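Local coordinates for type IV pilus biogenesis protein PilB (Streptococcus sanguinis, PDB 7B7P) that serves as a minor pilin of type IV pili with a direct role in adhesion, carrying a magnesium-binding von Willebrand factor A-like domain, at residues 194-199 with 245-250; 264-269 with 360-365; 276-281 with 417-422; 395-400 with 406-411. One frame throughout, in Å; residues are numbered along the deposited sequence.

Contact 1 (194-199 with 245-250)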
loop_
_atom_site.group_PDB
_atom_site.type_symbol
_atom_site.label_atom_id
_atom_site.label_comp_id
_atom_site.label_asym_id
_atom_site.label_seq_id
_atom_site.Cartn_x
_atom_site.Cartn_y
_atom_site.Cartn_z
ATOM N N ILE A 194 21.102 4.401 -11.111
ATOM C CA ILE A 194 20.112 5.201 -10.402
ATOM C C ILE A 194 19.234 4.310 -9.529
ATOM O O ILE A 194 18.890 4.674 -8.392
ATOM C CB ILE A 194 19.293 6.034 -11.406
ATOM C CG1 ILE A 194 20.222 6.930 -12.221
ATOM C CG2 ILE A 194 18.240 6.870 -10.690
ATOM C CD1 ILE A 194 19.527 7.730 -13.267
ATOM N N LEU A 195 18.892 3.115 -10.027
ATOM C CA LEU A 195 18.048 2.207 -9.262
ATOM C C LEU A 195 18.736 1.754 -7.979
ATOM O O LEU A 195 18.111 1.704 -6.914
ATOM C CB LEU A 195 17.658 1.001 -10.117
ATOM C CG LEU A 195 16.755 0.000 -9.383
ATOM C CD1 LEU A 195 15.554 0.690 -8.694
ATOM C CD2 LEU A 195 16.290 -1.094 -10.354
ATOM N N ARG A 196 20.020 1.401 -8.065
ATOM C CA ARG A 196 20.767 1.054 -6.855
ATOM C C ARG A 196 20.656 2.150 -5.795
ATOM O O ARG A 196 20.229 1.894 -4.660
ATOM C CB ARG A 196 22.226 0.807 -7.195
ATOM C CG ARG A 196 22.484 -0.432 -7.978
ATOM C CD ARG A 196 23.958 -0.567 -8.081
ATOM N NE ARG A 196 24.429 -1.287 -9.255
ATOM C CZ ARG A 196 24.693 -2.589 -9.253
ATOM N NH1 ARG A 196 24.483 -3.289 -8.148
ATOM N NH2 ARG A 196 25.158 -3.185 -10.349
ATOM N N LYS A 197 21.016 3.387 -6.156
ATOM C CA LYS A 197 20.976 4.479 -5.186
ATOM C C LYS A 197 19.566 4.686 -4.637
ATOM O O LYS A 197 19.367 4.775 -3.418
ATOM C CB LYS A 197 21.498 5.777 -5.819
ATOM C CG LYS A 197 22.932 5.718 -6.374
ATOM C CD LYS A 197 23.331 7.085 -6.959
ATOM C CE LYS A 197 24.813 7.155 -7.317
ATOM N NZ LYS A 197 25.232 6.102 -8.312
ATOM N N LYS A 198 18.564 4.762 -5.521
ATOM C CA LYS A 198 17.228 5.150 -5.068
ATOM C C LYS A 198 16.541 4.058 -4.256
ATOM O O LYS A 198 15.645 4.361 -3.453
ATOM C CB LYS A 198 16.348 5.539 -6.261
ATOM C CG LYS A 198 16.760 6.826 -6.955
ATOM C CD LYS A 198 16.941 7.968 -5.955
ATOM C CE LYS A 198 17.206 9.293 -6.659
ATOM N NZ LYS A 198 17.675 10.335 -5.686
ATOM N N SER A 199 16.923 2.797 -4.437
ATOM C CA SER A 199 16.313 1.765 -3.610
ATOM C C SER A 199 17.020 1.607 -2.264
ATOM O O SER A 199 16.369 1.235 -1.278
ATOM C CB SER A 199 16.247 0.432 -4.376
ATOM O OG SER A 199 17.527 -0.080 -4.688
ATOM N N THR A 245 24.134 -2.600 -3.493
ATOM C CA THR A 245 25.216 -1.790 -4.036
ATOM C C THR A 245 26.414 -2.604 -4.517
ATOM O O THR A 245 27.208 -2.087 -5.314
ATOM C CB THR A 245 25.648 -0.746 -3.008
ATOM O OG1 THR A 245 25.558 -1.308 -1.694
ATOM C CG2 THR A 245 24.722 0.464 -3.087
ATOM N N LYS A 246 26.554 -3.858 -4.086
ATOM C CA LYS A 246 27.563 -4.746 -4.665
ATOM C C LYS A 246 27.355 -4.872 -6.172
ATOM O O LYS A 246 26.241 -5.140 -6.633
ATOM C CB LYS A 246 27.489 -6.124 -4.003
ATOM C CG LYS A 246 28.655 -7.059 -4.306
ATOM C CD LYS A 246 28.905 -8.060 -3.160
ATOM C CE LYS A 246 29.703 -7.430 -1.990
ATOM N NZ LYS A 246 29.216 -7.885 -0.641
ATOM N N ARG A 247 28.426 -4.695 -6.944
ATOM C CA ARG A 247 28.268 -4.519 -8.386
ATOM C C ARG A 247 28.463 -5.791 -9.191
ATOM O O ARG A 247 28.361 -5.747 -10.422
ATOM C CB ARG A 247 29.207 -3.422 -8.898
ATOM C CG ARG A 247 28.711 -2.058 -8.471
ATOM C CD ARG A 247 29.202 -0.910 -9.325
ATOM N NE ARG A 247 28.205 0.162 -9.471
ATOM C CZ ARG A 247 27.496 0.736 -8.488
ATOM N NH1 ARG A 247 27.622 0.374 -7.202
ATOM N NH2 ARG A 247 26.635 1.704 -8.806
ATOM N N GLU A 248 28.727 -6.922 -8.544
ATOM C CA GLU A 248 28.517 -8.189 -9.231
ATOM C C GLU A 248 27.043 -8.586 -9.247
ATOM O O GLU A 248 26.664 -9.473 -10.020
ATOM C CB GLU A 248 29.367 -9.296 -8.592
ATOM C CG GLU A 248 29.402 -9.288 -7.066
ATOM C CD GLU A 248 30.729 -8.788 -6.493
ATOM O OE1 GLU A 248 31.075 -7.600 -6.712
ATOM O OE2 GLU A 248 31.422 -9.591 -5.820
ATOM N N ASN A 249 26.213 -7.939 -8.428
ATOM C CA ASN A 249 24.770 -8.130 -8.411
ATOM C C ASN A 249 24.075 -7.119 -9.323
ATOM O O ASN A 249 24.638 -6.080 -9.684
ATOM C CB ASN A 249 24.231 -7.994 -6.991
ATOM C CG ASN A 249 24.771 -9.053 -6.064
ATOM O OD1 ASN A 249 25.183 -10.128 -6.504
ATOM N ND2 ASN A 249 24.757 -8.764 -4.767
ATOM N N LEU A 250 22.826 -7.438 -9.681
ATOM C CA LEU A 250 21.994 -6.577 -10.528
ATOM C C LEU A 250 22.734 -6.154 -11.791
ATOM O O LEU A 250 22.607 -5.024 -12.263
ATOM C CB LEU A 250 21.517 -5.344 -9.770
ATOM C CG LEU A 250 20.715 -5.530 -8.491
ATOM C CD1 LEU A 250 20.767 -4.223 -7.704
ATOM C CD2 LEU A 250 19.274 -5.918 -8.811
#

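Contact 2 (264-269 with 360-365)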
loop_
_atom_site.group_PDB
_atom_site.type_symbol
_atom_site.label_atom_id
_atom_site.label_comp_id
_atom_site.label_asym_id
_atom_site.label_seq_id
_atom_site.Cartn_x
_atom_site.Cartn_y
_atom_site.Cartn_z
ATOM N N TYR A 264 8.841 -15.561 -8.612
ATOM C CA TYR A 264 9.784 -15.652 -7.500
ATOM C C TYR A 264 9.348 -14.752 -6.351
ATOM O O TYR A 264 9.326 -15.177 -5.191
ATOM C CB TYR A 264 11.178 -15.274 -7.962
ATOM C CG TYR A 264 11.941 -16.378 -8.680
ATOM C CD1 TYR A 264 11.378 -17.055 -9.757
ATOM C CD2 TYR A 264 13.243 -16.707 -8.304
ATOM C CE1 TYR A 264 12.075 -18.030 -10.431
ATOM C CE2 TYR A 264 13.953 -17.689 -8.972
ATOM C CZ TYR A 264 13.365 -18.344 -10.036
ATOM O OH TYR A 264 14.044 -19.326 -10.722
ATOM N N GLY A 265 8.953 -13.514 -6.666
ATOM C CA GLY A 265 8.495 -12.610 -5.629
ATOM C C GLY A 265 7.344 -13.165 -4.829
ATOM O O GLY A 265 7.396 -13.214 -3.599
ATOM N N MET A 266 6.292 -13.623 -5.515
ATOM C CA MET A 266 5.078 -14.019 -4.801
ATOM C C MET A 266 5.271 -15.305 -3.999
ATOM O O MET A 266 4.711 -15.440 -2.901
ATOM C CB MET A 266 3.904 -14.173 -5.773
ATOM C CG MET A 266 3.473 -12.859 -6.411
ATOM S SD MET A 266 1.935 -13.023 -7.314
ATOM C CE MET A 266 1.354 -11.306 -7.329
ATOM N N ILE A 267 6.011 -16.285 -4.531
ATOM C CA ILE A 267 6.141 -17.513 -3.747
ATOM C C ILE A 267 6.997 -17.267 -2.513
ATOM O O ILE A 267 6.691 -17.775 -1.430
ATOM C CB ILE A 267 6.664 -18.705 -4.577
ATOM C CG1 ILE A 267 6.536 -19.988 -3.745
ATOM C CG2 ILE A 267 8.095 -18.546 -4.979
ATOM C CD1 ILE A 267 6.549 -21.272 -4.573
ATOM N N SER A 268 8.049 -16.448 -2.630
ATOM C CA SER A 268 8.818 -16.112 -1.427
ATOM C C SER A 268 7.964 -15.349 -0.412
ATOM O O SER A 268 8.141 -15.518 0.794
ATOM C CB SER A 268 10.073 -15.320 -1.791
ATOM O OG SER A 268 9.773 -13.994 -2.186
ATOM N N LEU A 269 6.999 -14.556 -0.875
ATOM C CA LEU A 269 6.098 -13.876 0.053
ATOM C C LEU A 269 5.134 -14.859 0.718
ATOM O O LEU A 269 4.754 -14.681 1.888
ATOM C CB LEU A 269 5.318 -12.782 -0.682
ATOM C CG LEU A 269 6.002 -11.445 -0.960
ATOM C CD1 LEU A 269 5.034 -10.587 -1.770
ATOM C CD2 LEU A 269 6.412 -10.726 0.347
ATOM N N LEU A 360 -2.345 -15.021 -3.447
ATOM C CA LEU A 360 -3.453 -15.083 -2.493
ATOM C C LEU A 360 -3.212 -14.201 -1.267
ATOM O O LEU A 360 -4.106 -13.465 -0.835
ATOM C CB LEU A 360 -3.709 -16.527 -2.060
ATOM C CG LEU A 360 -4.866 -16.639 -1.068
ATOM C CD1 LEU A 360 -6.172 -16.176 -1.689
ATOM C CD2 LEU A 360 -4.997 -18.063 -0.510
ATOM N N GLY A 361 -2.041 -14.259 -0.678
ATOM C CA GLY A 361 -2.021 -13.443 0.524
ATOM C C GLY A 361 -1.669 -11.974 0.358
ATOM O O GLY A 361 -1.457 -11.276 1.358
ATOM N N ILE A 362 -1.580 -11.468 -0.869
ATOM C CA ILE A 362 -0.789 -10.273 -1.133
ATOM C C ILE A 362 -1.682 -9.036 -1.085
ATOM O O ILE A 362 -2.771 -9.009 -1.670
ATOM C CB ILE A 362 -0.051 -10.406 -2.472
ATOM C CG1 ILE A 362 1.074 -11.424 -2.301
ATOM C CG2 ILE A 362 0.533 -9.072 -2.932
ATOM C CD1 ILE A 362 1.670 -11.849 -3.582
ATOM N N LYS A 363 -1.229 -8.024 -0.349
ATOM C CA LYS A 363 -2.034 -6.821 -0.168
ATOM C C LYS A 363 -2.053 -5.966 -1.431
ATOM O O LYS A 363 -3.118 -5.542 -1.883
ATOM C CB LYS A 363 -1.496 -6.016 1.018
ATOM C CG LYS A 363 -2.104 -4.642 1.164
ATOM C CD LYS A 363 -3.563 -4.732 1.533
ATOM C CE LYS A 363 -3.998 -3.478 2.301
ATOM N NZ LYS A 363 -5.411 -3.147 2.012
ATOM N N ARG A 364 -0.893 -5.712 -2.029
ATOM C CA ARG A 364 -0.864 -4.833 -3.195
ATOM C C ARG A 364 0.384 -5.135 -4.009
ATOM O O ARG A 364 1.436 -5.471 -3.452
ATOM C CB ARG A 364 -0.890 -3.343 -2.779
ATOM C CG ARG A 364 -0.635 -2.301 -3.906
ATOM C CD ARG A 364 -0.710 -0.838 -3.390
ATOM N NE ARG A 364 -1.882 -0.675 -2.532
ATOM C CZ ARG A 364 -1.821 -0.497 -1.219
ATOM N NH1 ARG A 364 -0.644 -0.433 -0.619
ATOM N NH2 ARG A 364 -2.930 -0.402 -0.509
ATOM N N VAL A 365 0.247 -5.036 -5.331
ATOM C CA VAL A 365 1.387 -5.030 -6.242
ATOM C C VAL A 365 1.548 -3.619 -6.800
ATOM O O VAL A 365 0.653 -3.104 -7.483
ATOM C CB VAL A 365 1.230 -6.046 -7.387
ATOM C CG1 VAL A 365 2.464 -5.980 -8.310
ATOM C CG2 VAL A 365 0.996 -7.473 -6.834
#

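Contact 3 (276-281 with 417-422)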
loop_
_atom_site.group_PDB
_atom_site.type_symbol
_atom_site.label_atom_id
_atom_site.label_comp_id
_atom_site.label_asym_id
_atom_site.label_seq_id
_atom_site.Cartn_x
_atom_site.Cartn_y
_atom_site.Cartn_z
ATOM N N LEU A 276 0.828 -8.163 6.304
ATOM C CA LEU A 276 0.785 -7.268 5.155
ATOM C C LEU A 276 1.923 -7.650 4.217
ATOM O O LEU A 276 3.088 -7.639 4.626
ATOM C CB LEU A 276 0.905 -5.803 5.585
ATOM C CG LEU A 276 -0.278 -5.257 6.388
ATOM C CD1 LEU A 276 -0.078 -3.791 6.765
ATOM C CD2 LEU A 276 -1.549 -5.439 5.606
ATOM N N LYS A 277 1.584 -7.983 2.962
ATOM C CA LYS A 277 2.560 -8.464 1.987
ATOM C C LYS A 277 2.504 -7.635 0.713
ATOM O O LYS A 277 1.421 -7.325 0.207
ATOM C CB LYS A 277 2.326 -9.948 1.649
ATOM C CG LYS A 277 2.400 -10.885 2.847
ATOM C CD LYS A 277 2.058 -12.316 2.422
ATOM C CE LYS A 277 1.837 -13.213 3.631
ATOM N NZ LYS A 277 2.415 -14.542 3.428
ATOM N N TYR A 278 3.676 -7.338 0.165
ATOM C CA TYR A 278 3.791 -6.376 -0.921
ATOM C C TYR A 278 4.783 -6.848 -1.970
ATOM O O TYR A 278 5.857 -7.352 -1.636
ATOM C CB TYR A 278 4.247 -5.008 -0.387
ATOM C CG TYR A 278 3.236 -4.356 0.527
ATOM C CD1 TYR A 278 2.122 -3.703 0.010
ATOM C CD2 TYR A 278 3.390 -4.401 1.906
ATOM C CE1 TYR A 278 1.210 -3.106 0.829
ATOM C CE2 TYR A 278 2.475 -3.809 2.736
ATOM C CZ TYR A 278 1.386 -3.165 2.198
ATOM O OH TYR A 278 0.471 -2.582 3.036
ATOM N N ILE A 279 4.435 -6.634 -3.238
ATOM C CA ILE A 279 5.383 -6.699 -4.346
ATOM C C ILE A 279 5.639 -5.285 -4.865
ATOM O O ILE A 279 4.698 -4.521 -5.107
ATOM C CB ILE A 279 4.866 -7.601 -5.477
ATOM C CG1 ILE A 279 4.706 -9.038 -4.978
ATOM C CG2 ILE A 279 5.784 -7.504 -6.706
ATOM C CD1 ILE A 279 5.966 -9.876 -5.099
ATOM N N VAL A 280 6.901 -4.943 -5.058
ATOM C CA VAL A 280 7.280 -3.721 -5.754
ATOM C C VAL A 280 8.050 -4.162 -6.972
ATOM O O VAL A 280 9.180 -4.647 -6.861
ATOM C CB VAL A 280 8.115 -2.768 -4.883
ATOM C CG1 VAL A 280 8.636 -1.604 -5.719
ATOM C CG2 VAL A 280 7.269 -2.280 -3.738
ATOM N N LEU A 281 7.433 -4.027 -8.128
ATOM C CA LEU A 281 7.992 -4.534 -9.364
ATOM C C LEU A 281 8.426 -3.349 -10.206
ATOM O O LEU A 281 7.625 -2.458 -10.470
ATOM C CB LEU A 281 6.960 -5.380 -10.110
ATOM C CG LEU A 281 7.550 -6.172 -11.272
ATOM C CD1 LEU A 281 6.774 -7.458 -11.453
ATOM C CD2 LEU A 281 7.493 -5.348 -12.528
ATOM N N GLN A 417 2.887 2.405 5.236
ATOM C CA GLN A 417 2.666 2.977 6.558
ATOM C C GLN A 417 1.181 3.176 6.840
ATOM O O GLN A 417 0.711 2.899 7.948
ATOM C CB GLN A 417 3.427 4.298 6.677
ATOM C CG GLN A 417 3.204 5.020 7.998
ATOM C CD GLN A 417 3.918 4.336 9.153
ATOM O OE1 GLN A 417 5.090 4.614 9.434
ATOM N NE2 GLN A 417 3.216 3.419 9.818
ATOM N N GLN A 418 0.416 3.608 5.837
ATOM C CA GLN A 418 -1.001 3.874 6.050
ATOM C C GLN A 418 -1.861 2.612 6.050
ATOM O O GLN A 418 -2.872 2.564 6.763
ATOM C CB GLN A 418 -1.503 4.859 5.001
ATOM C CG GLN A 418 -1.290 6.311 5.431
ATOM C CD GLN A 418 -2.552 7.157 5.286
ATOM O OE1 GLN A 418 -3.587 6.683 4.790
ATOM N NE2 GLN A 418 -2.483 8.403 5.754
ATOM N N ASP A 419 -1.517 1.599 5.249
ATOM C CA ASP A 419 -2.156 0.296 5.424
ATOM C C ASP A 419 -1.915 -0.235 6.829
ATOM O O ASP A 419 -2.835 -0.754 7.471
ATOM C CB ASP A 419 -1.635 -0.708 4.397
ATOM C CG ASP A 419 -1.958 -0.316 2.965
ATOM O OD1 ASP A 419 -2.975 0.385 2.731
ATOM O OD2 ASP A 419 -1.179 -0.731 2.075
ATOM N N LEU A 420 -0.678 -0.108 7.316
ATOM C CA LEU A 420 -0.334 -0.553 8.662
ATOM C C LEU A 420 -1.196 0.138 9.713
ATOM O O LEU A 420 -1.811 -0.520 10.561
ATOM C CB LEU A 420 1.149 -0.290 8.922
ATOM C CG LEU A 420 1.669 -0.857 10.241
ATOM C CD1 LEU A 420 1.541 -2.379 10.259
ATOM C CD2 LEU A 420 3.095 -0.441 10.459
ATOM N N TRP A 421 -1.242 1.474 9.675
ATOM C CA TRP A 421 -2.112 2.220 10.580
ATOM C C TRP A 421 -3.559 1.767 10.456
ATOM O O TRP A 421 -4.242 1.547 11.462
ATOM C CB TRP A 421 -1.988 3.721 10.298
ATOM C CG TRP A 421 -0.881 4.307 11.073
ATOM C CD1 TRP A 421 0.341 4.724 10.603
ATOM C CD2 TRP A 421 -0.858 4.499 12.483
ATOM N NE1 TRP A 421 1.120 5.175 11.647
ATOM C CE2 TRP A 421 0.403 5.047 12.812
ATOM C CE3 TRP A 421 -1.789 4.268 13.510
ATOM C CZ2 TRP A 421 0.753 5.367 14.124
ATOM C CZ3 TRP A 421 -1.437 4.584 14.813
ATOM C CH2 TRP A 421 -0.179 5.129 15.108
ATOM N N PHE A 422 -4.030 1.586 9.227
ATOM C CA PHE A 422 -5.443 1.307 9.010
ATOM C C PHE A 422 -5.842 -0.069 9.521
ATOM O O PHE A 422 -7.004 -0.272 9.899
ATOM C CB PHE A 422 -5.758 1.424 7.527
ATOM C CG PHE A 422 -7.033 2.123 7.241
ATOM C CD1 PHE A 422 -8.234 1.445 7.322
ATOM C CD2 PHE A 422 -7.034 3.465 6.883
ATOM C CE1 PHE A 422 -9.432 2.097 7.053
ATOM C CE2 PHE A 422 -8.223 4.128 6.610
ATOM C CZ PHE A 422 -9.425 3.445 6.694
#

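Contact 4 (395-400 with 406-411)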
loop_
_atom_site.group_PDB
_atom_site.type_symbol
_atom_site.label_atom_id
_atom_site.label_comp_id
_atom_site.label_asym_id
_atom_site.label_seq_id
_atom_site.Cartn_x
_atom_site.Cartn_y
_atom_site.Cartn_z
ATOM N N LYS A 395 -1.312 -0.970 -8.565
ATOM C CA LYS A 395 -1.117 0.445 -8.841
ATOM C C LYS A 395 0.079 0.596 -9.766
ATOM O O LYS A 395 1.191 0.173 -9.425
ATOM C CB LYS A 395 -0.907 1.220 -7.540
ATOM C CG LYS A 395 -0.746 2.720 -7.701
ATOM C CD LYS A 395 -0.055 3.284 -6.449
ATOM C CE LYS A 395 0.480 4.705 -6.634
ATOM N NZ LYS A 395 -0.537 5.587 -7.255
ATOM N N TYR A 396 -0.143 1.222 -10.916
ATOM C CA TYR A 396 0.924 1.526 -11.854
ATOM C C TYR A 396 1.355 2.986 -11.747
ATOM O O TYR A 396 0.519 3.886 -11.661
ATOM C CB TYR A 396 0.490 1.218 -13.285
ATOM C CG TYR A 396 1.557 1.621 -14.254
ATOM C CD1 TYR A 396 2.797 0.976 -14.251
ATOM C CD2 TYR A 396 1.371 2.698 -15.128
ATOM C CE1 TYR A 396 3.812 1.366 -15.119
ATOM C CE2 TYR A 396 2.374 3.080 -16.008
ATOM C CZ TYR A 396 3.592 2.404 -15.997
ATOM O OH TYR A 396 4.602 2.783 -16.846
ATOM N N VAL A 397 2.666 3.214 -11.791
ATOM C CA VAL A 397 3.255 4.545 -11.804
ATOM C C VAL A 397 4.424 4.532 -12.779
ATOM O O VAL A 397 5.229 3.596 -12.773
ATOM C CB VAL A 397 3.732 4.978 -10.394
ATOM C CG1 VAL A 397 4.543 6.265 -10.469
ATOM C CG2 VAL A 397 2.551 5.168 -9.456
ATOM N N SER A 398 4.534 5.574 -13.612
ATOM C CA SER A 398 5.713 5.752 -14.455
ATOM C C SER A 398 6.642 6.785 -13.837
ATOM O O SER A 398 6.192 7.822 -13.346
ATOM C CB SER A 398 5.351 6.164 -15.878
ATOM O OG SER A 398 4.392 7.186 -15.876
ATOM N N ALA A 399 7.931 6.470 -13.832
ATOM C CA ALA A 399 8.982 7.342 -13.325
ATOM C C ALA A 399 9.933 7.561 -14.486
ATOM O O ALA A 399 10.709 6.663 -14.834
ATOM C CB ALA A 399 9.704 6.721 -12.123
ATOM N N THR A 400 9.867 8.740 -15.090
ATOM C CA THR A 400 10.670 9.035 -16.266
ATOM C C THR A 400 11.981 9.748 -15.944
ATOM O O THR A 400 12.754 10.025 -16.865
ATOM C CB THR A 400 9.864 9.874 -17.265
ATOM O OG1 THR A 400 9.600 11.159 -16.691
ATOM C CG2 THR A 400 8.529 9.182 -17.619
ATOM N N GLN A 406 12.485 8.483 -6.995
ATOM C CA GLN A 406 12.550 8.689 -5.549
ATOM C C GLN A 406 11.191 9.100 -4.972
ATOM O O GLN A 406 10.814 8.666 -3.875
ATOM C CB GLN A 406 13.622 9.721 -5.227
ATOM C CG GLN A 406 13.881 9.909 -3.752
ATOM C CD GLN A 406 14.881 11.020 -3.498
ATOM O OE1 GLN A 406 16.051 10.923 -3.882
ATOM N NE2 GLN A 406 14.419 12.096 -2.867
ATOM N N LYS A 407 10.421 9.897 -5.710
ATOM C CA LYS A 407 9.081 10.226 -5.240
ATOM C C LYS A 407 8.173 8.992 -5.218
ATOM O O LYS A 407 7.425 8.787 -4.251
ATOM C CB LYS A 407 8.469 11.336 -6.096
ATOM C CG LYS A 407 7.088 11.771 -5.593
ATOM C CD LYS A 407 6.267 12.454 -6.676
ATOM C CE LYS A 407 5.137 13.305 -6.078
ATOM N NZ LYS A 407 4.544 14.292 -7.052
ATOM N N THR A 408 8.212 8.171 -6.279
ATOM C CA THR A 408 7.408 6.947 -6.310
ATOM C C THR A 408 7.765 6.020 -5.152
ATOM O O THR A 408 6.876 5.458 -4.495
ATOM C CB THR A 408 7.598 6.213 -7.642
ATOM O OG1 THR A 408 7.211 7.066 -8.726
ATOM C CG2 THR A 408 6.750 4.945 -7.669
ATOM N N PHE A 409 9.062 5.853 -4.879
ATOM C CA PHE A 409 9.464 5.048 -3.730
ATOM C C PHE A 409 8.902 5.626 -2.429
ATOM O O PHE A 409 8.298 4.904 -1.625
ATOM C CB PHE A 409 10.986 4.924 -3.695
ATOM C CG PHE A 409 11.520 3.807 -4.564
ATOM C CD1 PHE A 409 10.739 2.674 -4.819
ATOM C CD2 PHE A 409 12.793 3.869 -5.113
ATOM C CE1 PHE A 409 11.226 1.635 -5.613
ATOM C CE2 PHE A 409 13.282 2.846 -5.893
ATOM C CZ PHE A 409 12.493 1.719 -6.150
ATOM N N SER A 410 9.035 6.946 -2.234
ATOM C CA SER A 410 8.544 7.570 -1.004
ATOM C C SER A 410 7.037 7.397 -0.864
ATOM O O SER A 410 6.528 7.067 0.213
ATOM C CB SER A 410 8.919 9.054 -0.982
ATOM O OG SER A 410 7.923 9.825 -0.311
ATOM N N ASP A 411 6.302 7.612 -1.951
ATOM C CA ASP A 411 4.859 7.413 -1.923
ATOM C C ASP A 411 4.498 5.975 -1.557
ATOM O O ASP A 411 3.517 5.742 -0.841
ATOM C CB ASP A 411 4.252 7.796 -3.279
ATOM C CG ASP A 411 4.315 9.308 -3.552
ATOM O OD1 ASP A 411 4.300 10.102 -2.577
ATOM O OD2 ASP A 411 4.374 9.711 -4.738
#

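Contact 1 (194-199 with 245-250)
In the von Willebrand factor A-like domain, R196 of helix 191-209 reaches across to the loop that follows helix 238-245 and binds its carbonyl oxygens. The extended side chain ends in an end-on, two-nitrogen grip on one atom, the main-chain O of N249. R196 NH2 lies 3.0 Å from N249 O and arrives nearly along the C=O axis, with an N-H...O angle of 144°. R196 NH1, 3.2 Å from N249 O, comes from above the carbonyl plane. NH1 also makes a weak bond to K246 O at 3.0 Å and a further bond to I244 O, so the guanidinium meets carbonyls from the last turn of helix 238-245 and from the loop beyond it. Both faces are packed: L250 CB covers one, 4.0 Å from R196 NH1, and R247 CG sits over the other, 4.1 Å above the plane. The two guanidinium planes are 33° apart. R196 NE lies over the R247 guanidinium, 3.7 Å from R247 NH2; the carbonyls around R196 and a long, weak ion pair from R247 to D193 would temper the repulsion of these like charges. A helix arginine thus collects main-chain carbonyls where helix 238-245 ends, a helix-to-loop contact at the edge of the α/β von Willebrand factor A fold.

Contact 2 (264-269 with 360-365)
L269 and I362 mark the nearest backbone approach, with CA atoms 7.9 Å apart, between helix 258-270 and the turn running into strand 364-370; no hydrogen bond crosses, so side chains alone span the gap. I362 supplies the centre of the contact. Its CG1 branch stands beside the backbone N (chi1 -72°) and carries CD1 out to the helix, where that one methyl meets both M266 and L269. The M266 and I362 side chains cross at about a right angle, and the tip of I362, CD1, abuts the middle and end of the thioether chain: it is 3.5 Å from M266 CG, 3.9 Å from M266 SD and 3.8 Å from M266 CE. The methionine is extended beyond CG, which takes its terminal methyl on to the strand proper, where M266 CE rests 3.9 Å from V365 CG2. L269 adds a second helix contact to the same isoleucine methyl, its CD1 4.0 Å from I362 CD1. All four side chains are buried. Around them M266 also touches F358 of helix 341-358 and M392, while L269 and V365 both pack on I279 of the neighbouring strand 276-283. Apolar helix side chains packed on the lead-in and first residues of strand 364-370 belong to the hydrophobic layer between helices and central sheet of the α/β von Willebrand factor A fold.

Contact 3 (276-281 with 417-422)
Y278 and D419 share nearly the same first torsion, chi1 -65° in the tyrosine, which sets each CG beside its own backbone N and sends the phenol of a strand and the carboxylate of a helix toward one another. The strand, 276-283, is a parallel member of the central sheet of the von Willebrand factor A-like α/β fold; the helix, 402-424, is the last in the chain. The axes of segments 276-281 and 417-422 run at 162°, close to antiparallel, and come within 10.2 Å. Side chains of this strand alternate: I279 faces helix 258-270, whereas L276 and Y278 point to helix 402-424. The phenol ring and carboxylate are nearly coplanar, 8° between planes, and D419 OD2 lies at the ring edge. Y278 OH donates to D419 OD2 at 2.7 Å, meeting the anti lone pair of that oxygen. R364 NH1, from the adjoining strand, forms a salt bridge to the same OD2, and Q415 NE2 bonds OD1. The buried carboxylate is therefore held at both oxygens, and the arginine would be expected to favour its ionised form. Two residues earlier on the strand, the packing is apolar. L276 reaches over the helix backbone, its CD1 4.0 Å from D419 C and 3.8 Å from L420 CA, and the same CD1 meets the methyl L420 CD1 at 4.1 Å.

Contact 4 (395-400 with 406-411)
T408 and V397 carry this contact, with A399 adding a smaller share; all three lie where strand 393-399 is covered by the early turns of helix 402-424. V397 and T408 reach toward each other tip to tip, one from the strand and one from the helix. With chi1 171°, V397 directs CG1 opposite its backbone N, and this branch wedges against both arms of the threonine: it is 3.3 Å from T408 OG1 and 3.8 Å from T408 CG2. T408 CG2 also lies 4.1 Å from V397 CB. A399, two residues further on and with its CB also turned to the helix, places that CB 4.2 Å from T408 OG1; the CA atoms of A399 and T408 are 7.2 Å apart. The hydroxyl makes no hydrogen bond to the strand. The T408 chi1 of -59° sets OG1 beside the backbone N, and it bonds A404 O in the preceding helical turn, so the polar atom is satisfied within its own helix while its flank packs on aliphatic carbon. T408 further touches I368 on strand 364-370, the sheet neighbour of 393-399. A strand passing through a short turn into a helix that folds back over the sheet is the closing β-α unit of this von Willebrand factor A-like domain.

Contacts 2, 3 and 4 are buried and reach the same central sheet, whereas contact 1 is partly exposed and joins a helix to a loop at the periphery. Contact 2 is wholly apolar, contact 4 sets aliphatic carbon against a threonine, contact 3 adds a buried carboxylate, and contact 1 rests on arginine bonds to main-chain oxygens. Contacts 3 and 4 both use helix 402-424. Contacts 2 and 3, centres about 11 Å apart, are joined through the neighbouring strands 364-370 and 276-283. V365 O and K395 N, 3.1 Å apart, link contacts 2 and 4, and K198 reaches Q406 between contacts 1 and 4.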